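Local structure of GH127 beta-L-arabinofuranoside (Geobacillus stearothermophilus, 4QK0) at residues Ile148-Ala153 with Arg161-Ile166; Leu364-Ile369 with Pro556-Leu561. The protein probably hydrolyses terminal beta-L-arabinofuranosidic bonds as a glycoside hydrolase of family 127. All blocks are in the same frame, centred on the assembly; numbering follows the deposited sequence.

Interaction 1: residues Ile148-Ala153 with Arg161-Ile166; sequences IEAAVA and RRFLDI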
loop_
_atom_site.group_PDB
_atom_site.type_symbol
_atom_site.label_atom_id
_atom_site.label_comp_id
_atom_site.label_asym_id
_atom_site.label_seq_id
_atom_site.Cartn_x
_atom_site.Cartn_y
_atom_site.Cartn_z
ATOM N N ILE A 148 19.467 8.430 31.440
ATOM C CA ILE A 148 20.898 8.798 31.359
ATOM C C ILE A 148 21.104 10.027 30.493
ATOM O O ILE A 148 21.718 11.010 30.930
ATOM C CB ILE A 148 21.707 7.646 30.831
ATOM C CG1 ILE A 148 21.788 6.535 31.895
ATOM C CG2 ILE A 148 23.084 8.113 30.433
ATOM C CD1 ILE A 148 22.306 5.195 31.410
ATOM N N GLU A 149 20.531 10.035 29.290
ATOM C CA GLU A 149 20.724 11.210 28.429
ATOM C C GLU A 149 20.212 12.423 29.119
ATOM O O GLU A 149 20.797 13.494 28.972
ATOM C CB GLU A 149 20.026 11.085 27.077
ATOM C CG GLU A 149 20.582 10.054 26.127
ATOM C CD GLU A 149 20.001 10.222 24.700
ATOM O OE1 GLU A 149 19.070 9.474 24.310
ATOM O OE2 GLU A 149 20.513 11.094 23.963
ATOM N N ALA A 150 19.083 12.302 29.820
ATOM C CA ALA A 150 18.494 13.511 30.407
ATOM C C ALA A 150 19.417 14.027 31.537
ATOM O O ALA A 150 19.608 15.217 31.681
ATOM C CB ALA A 150 17.124 13.201 30.993
ATOM N N ALA A 151 19.915 13.099 32.343
ATOM C CA ALA A 151 20.803 13.418 33.459
ATOM C C ALA A 151 22.116 14.061 32.997
ATOM O O ALA A 151 22.554 15.071 33.551
ATOM C CB ALA A 151 21.074 12.181 34.304
ATOM N N VAL A 152 22.690 13.532 31.928
ATOM C CA VAL A 152 23.885 14.145 31.344
ATOM C C VAL A 152 23.584 15.569 30.910
ATOM O O VAL A 152 24.321 16.519 31.242
ATOM C CB VAL A 152 24.427 13.336 30.140
ATOM C CG1 VAL A 152 25.534 14.100 29.403
ATOM C CG2 VAL A 152 24.956 12.009 30.612
ATOM N N ALA A 153 22.500 15.725 30.166
ATOM C CA ALA A 153 22.141 17.035 29.681
ATOM C C ALA A 153 21.875 18.032 30.820
ATOM O O ALA A 153 22.191 19.214 30.697
ATOM C CB ALA A 153 20.922 16.967 28.761
ATOM N N ARG A 161 24.387 17.796 39.888
ATOM C CA ARG A 161 24.846 16.442 39.709
ATOM C C ARG A 161 23.902 15.379 40.227
ATOM O O ARG A 161 24.142 14.182 40.031
ATOM C CB ARG A 161 26.077 16.255 40.667
ATOM C CG ARG A 161 27.474 16.286 40.116
ATOM C CD ARG A 161 28.424 15.436 40.945
ATOM N NE ARG A 161 29.417 14.891 40.022
ATOM C CZ ARG A 161 29.304 13.725 39.389
ATOM N NH1 ARG A 161 28.270 12.938 39.628
ATOM N NH2 ARG A 161 30.236 13.332 38.525
ATOM N N ARG A 162 22.929 15.786 41.008
ATOM C CA ARG A 162 22.026 14.835 41.635
ATOM C C ARG A 162 21.470 13.771 40.637
ATOM O O ARG A 162 21.513 12.570 40.894
ATOM C CB ARG A 162 20.888 15.632 42.281
ATOM C CG ARG A 162 19.846 14.805 42.970
ATOM C CD ARG A 162 20.308 14.294 44.314
ATOM N NE ARG A 162 19.177 13.545 44.861
ATOM C CZ ARG A 162 19.138 12.229 45.090
ATOM N NH1 ARG A 162 20.185 11.450 44.887
ATOM N NH2 ARG A 162 18.019 11.691 45.554
ATOM N N PHE A 163 20.994 14.229 39.484
ATOM C CA PHE A 163 20.331 13.324 38.524
ATOM C C PHE A 163 21.422 12.427 37.948
ATOM O O PHE A 163 21.286 11.210 37.862
ATOM C CB PHE A 163 19.600 14.170 37.473
ATOM C CG PHE A 163 18.664 13.393 36.529
ATOM C CD1 PHE A 163 18.345 12.046 36.711
ATOM C CD2 PHE A 163 18.068 14.080 35.449
ATOM C CE1 PHE A 163 17.472 11.403 35.823
ATOM C CE2 PHE A 163 17.222 13.437 34.580
ATOM C CZ PHE A 163 16.912 12.095 34.765
ATOM N N LEU A 164 22.544 13.035 37.620
ATOM C CA LEU A 164 23.703 12.259 37.178
ATOM C C LEU A 164 24.141 11.167 38.157
ATOM O O LEU A 164 24.420 10.043 37.735
ATOM C CB LEU A 164 24.881 13.190 36.899
ATOM C CG LEU A 164 26.094 12.538 36.226
ATOM C CD1 LEU A 164 25.671 12.042 34.862
ATOM C CD2 LEU A 164 27.221 13.539 36.100
ATOM N N ASP A 165 24.123 11.480 39.463
ATOM C CA ASP A 165 24.474 10.496 40.481
ATOM C C ASP A 165 23.516 9.334 40.518
ATOM O O ASP A 165 23.913 8.194 40.590
ATOM C CB ASP A 165 24.562 11.164 41.864
ATOM C CG ASP A 165 25.812 12.062 42.007
ATOM O OD1 ASP A 165 26.830 11.768 41.352
ATOM O OD2 ASP A 165 25.773 13.071 42.750
ATOM N N ILE A 166 22.236 9.640 40.488
ATOM C CA ILE A 166 21.189 8.619 40.429
ATOM C C ILE A 166 21.409 7.701 39.220
ATOM O O ILE A 166 21.370 6.477 39.365
ATOM C CB ILE A 166 19.811 9.329 40.324
ATOM C CG1 ILE A 166 19.480 10.008 41.669
ATOM C CG2 ILE A 166 18.717 8.369 39.883
ATOM C CD1 ILE A 166 18.362 11.061 41.579
HETATM O O HOH W 1 22.377 15.560 36.625
#
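A151 lies against the ring of F163 and forms the tight centre of this contact. Its CB sits over one ring face, 3.6 Å from the F163 ring centroid and 15° off the ring normal, in a CH-pi contact. The CA of A151 comes over a ring face as well, 3.4 Å from F163 CD2. The first torsion of F163 sets this up: CG is anti to the backbone N (chi1 -170°), which carries the ring across to the other helix. A150 extends the apolar patch, with its CB 3.6 Å from F163 CE2. Both residues of 148-153 that meet the ring are alanines, and the chains come close: the CA atoms of A151 and L164 are 4.9 Å apart. The axes of the short segments approach to 8.1 Å and run roughly antiparallel, with 147° between them.

The V152 side is looser. There CG2 of V152 only reaches CD1 of L164, at 4.3 Å. A water bridges the backbones near A151. It donates to A151 O and accepts from L164 N at 2.7 Å. The water gives the L164 amide, near the start of helix 162-177, an acceptor. Solvent lies farther out, on the side of R161 and D165. These two form a salt bridge within their own segment and do not touch residues 148-153.

Outside the pair, L83 of helix 76-92 and I106 and L109 of helix 96-112 also touch F163, and L201 of helix 194-205 touches L164. The two segments belong to consecutive antiparallel helices, a helical hairpin in the catalytic domain. No direct hydrogen bond crosses between them. The chemistry therefore implies cohesion through apolar fit, with one water as the polar link.

Interaction 2: residues Leu364-Ile369 with Pro556-Leu561; sequences LYNGTI and PIVYCL
The nearest CA atoms across the contact are those of Y365 and I557, 6.2 Å apart, where the chain leaving helix 354-365 meets the start of strand 557-562. N366 carries the polar part with both ends of its amide. Its ND2 donates to P556 O at 3.0 Å, nearly straight at 167°, and P556 O lies in the amide plane. Its OD1 accepts from V558 N at 2.9 Å, with the donor tilted 21° from the carbonyl plane. CG of N366 is anti to its own carbonyl carbon (chi1 -61°), which turns the amide toward the strand. R362 O is a second acceptor for ND2. A leucine in place of N366 would probably leave V558 N and P556 O without these partners and weaken the tie between 364-369 and the strand. Beside the amide, P556 CG lies over one face of the Y365 ring, and Y365 CB meets I557 CG1 at 4.1 Å. The Y365 hydroxyl is hydrogen-bonded to NE1 of W23. A side-chain amide thus bridges two backbone groups, P556 O just before a beta strand and V558 N within it, at the interface between the helical catalytic domain and the beta-rich C-terminal domain.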
loop_
_atom_site.group_PDB
_atom_site.type_symbol
_atom_site.label_atom_id
_atom_site.label_comp_id
_atom_site.label_asym_id
_atom_site.label_seq_id
_atom_site.Cartn_x
_atom_site.Cartn_y
_atom_site.Cartn_z
ATOM N N LEU A 364 16.990 18.354 9.100
ATOM C CA LEU A 364 16.654 19.464 9.947
ATOM C C LEU A 364 15.672 20.448 9.355
ATOM O O LEU A 364 14.815 20.994 10.093
ATOM C CB LEU A 364 17.919 20.235 10.354
ATOM C CG LEU A 364 18.751 19.654 11.502
ATOM C CD1 LEU A 364 20.028 20.507 11.649
ATOM C CD2 LEU A 364 18.009 19.648 12.831
ATOM N N TYR A 365 15.810 20.740 8.078
ATOM C CA TYR A 365 14.994 21.758 7.440
ATOM C C TYR A 365 13.780 21.153 6.685
ATOM O O TYR A 365 13.042 21.896 5.978
ATOM C CB TYR A 365 15.825 22.659 6.485
ATOM C CG TYR A 365 16.816 23.597 7.198
ATOM C CD1 TYR A 365 18.056 23.143 7.574
ATOM C CD2 TYR A 365 16.469 24.888 7.553
ATOM C CE1 TYR A 365 18.957 23.965 8.231
ATOM C CE2 TYR A 365 17.358 25.730 8.208
ATOM C CZ TYR A 365 18.609 25.255 8.556
ATOM O OH TYR A 365 19.547 26.021 9.227
ATOM N N ASN A 366 13.564 19.849 6.824
ATOM C CA ASN A 366 12.504 19.168 6.053
ATOM C C ASN A 366 11.788 18.171 6.884
ATOM O O ASN A 366 10.861 18.527 7.579
ATOM C CB ASN A 366 13.068 18.561 4.790
ATOM C CG ASN A 366 13.674 19.627 3.873
ATOM O OD1 ASN A 366 12.960 20.304 3.124
ATOM N ND2 ASN A 366 15.007 19.745 3.884
ATOM N N GLY A 367 12.248 16.951 6.952
ATOM C CA GLY A 367 11.468 15.891 7.584
ATOM C C GLY A 367 11.407 15.778 9.082
ATOM O O GLY A 367 10.829 14.796 9.602
ATOM N N THR A 368 12.071 16.683 9.794
ATOM C CA THR A 368 11.951 16.706 11.256
ATOM C C THR A 368 10.863 17.735 11.570
ATOM O O THR A 368 9.869 17.399 12.159
ATOM C CB THR A 368 13.249 17.123 12.010
ATOM O OG1 THR A 368 13.750 18.345 11.445
ATOM C CG2 THR A 368 14.301 16.047 11.902
ATOM N N ILE A 369 11.124 18.994 11.257
ATOM C CA ILE A 369 10.229 20.037 11.600
ATOM C C ILE A 369 8.866 19.905 10.854
ATOM O O ILE A 369 7.888 20.515 11.271
ATOM C CB ILE A 369 10.862 21.435 11.368
ATOM C CG1 ILE A 369 11.537 21.530 10.061
ATOM C CG2 ILE A 369 11.893 21.743 12.458
ATOM C CD1 ILE A 369 11.894 22.959 9.674
ATOM N N PRO A 556 18.760 24.423 1.017
ATOM C CA PRO A 556 18.501 23.131 1.697
ATOM C C PRO A 556 17.011 22.710 1.771
ATOM O O PRO A 556 16.721 21.660 2.335
ATOM C CB PRO A 556 18.996 23.406 3.131
ATOM C CG PRO A 556 18.615 24.832 3.346
ATOM C CD PRO A 556 18.854 25.505 2.004
ATOM N N ILE A 557 16.103 23.544 1.254
ATOM C CA ILE A 557 14.696 23.350 1.477
ATOM C C ILE A 557 13.992 22.715 0.274
ATOM O O ILE A 557 14.065 23.222 -0.843
ATOM C CB ILE A 557 13.996 24.648 1.892
ATOM C CG1 ILE A 557 14.439 24.943 3.337
ATOM C CG2 ILE A 557 12.486 24.452 1.844
ATOM C CD1 ILE A 557 13.915 26.250 3.852
ATOM N N VAL A 558 13.386 21.572 0.559
ATOM C CA VAL A 558 12.579 20.871 -0.375
ATOM C C VAL A 558 11.169 21.483 -0.319
ATOM O O VAL A 558 10.593 21.684 0.765
ATOM C CB VAL A 558 12.515 19.372 -0.052
ATOM C CG1 VAL A 558 11.643 18.659 -1.044
ATOM C CG2 VAL A 558 13.906 18.746 -0.115
ATOM N N TYR A 559 10.626 21.669 -1.509
ATOM C CA TYR A 559 9.326 22.296 -1.695
ATOM C C TYR A 559 8.214 21.254 -1.973
ATOM O O TYR A 559 8.493 20.125 -2.294
ATOM C CB TYR A 559 9.462 23.319 -2.845
ATOM C CG TYR A 559 9.992 24.603 -2.296
ATOM C CD1 TYR A 559 11.307 24.727 -1.893
ATOM C CD2 TYR A 559 9.131 25.669 -2.086
ATOM C CE1 TYR A 559 11.777 25.896 -1.277
ATOM C CE2 TYR A 559 9.584 26.849 -1.558
ATOM C CZ TYR A 559 10.906 26.955 -1.115
ATOM O OH TYR A 559 11.314 28.122 -0.520
ATOM N N CYS A 560 6.963 21.678 -1.826
ATOM C CA CYS A 560 5.789 20.843 -2.120
ATOM C C CYS A 560 4.679 21.701 -2.672
ATOM O O CYS A 560 4.742 22.963 -2.575
ATOM C CB CYS A 560 5.320 20.130 -0.911
ATOM S SG CYS A 560 4.490 21.125 0.317
ATOM N N LEU A 561 3.710 21.049 -3.329
ATOM C CA LEU A 561 2.495 21.753 -3.795
ATOM C C LEU A 561 1.346 21.325 -2.944
ATOM O O LEU A 561 1.220 20.134 -2.609
ATOM C CB LEU A 561 2.155 21.443 -5.222
ATOM C CG LEU A 561 3.204 21.539 -6.296
ATOM C CD1 LEU A 561 2.588 21.413 -7.693
ATOM C CD2 LEU A 561 3.900 22.839 -6.207
#

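In the fold
Interaction 1 comes first along the chain and closes before interaction 2 opens. Their centres are 34 Å apart, on opposite sides of the chain's centre, and their nearest atoms are about 14 Å apart. Both involve the catalytic domain, interaction 2 on one side only, and they share no helix or strand. Interaction 1 joins neighbours in sequence, helices 140-158 and 162-177, and stays within that domain. Interaction 2 joins parts nearly 190 residues apart. It links the C-terminal part of helix 354-365 to strand 557-562, which belongs to a mixed sheet in the C-terminal domain. One contact thus binds the helical domain internally, and the other attaches it to the C-terminal beta domain.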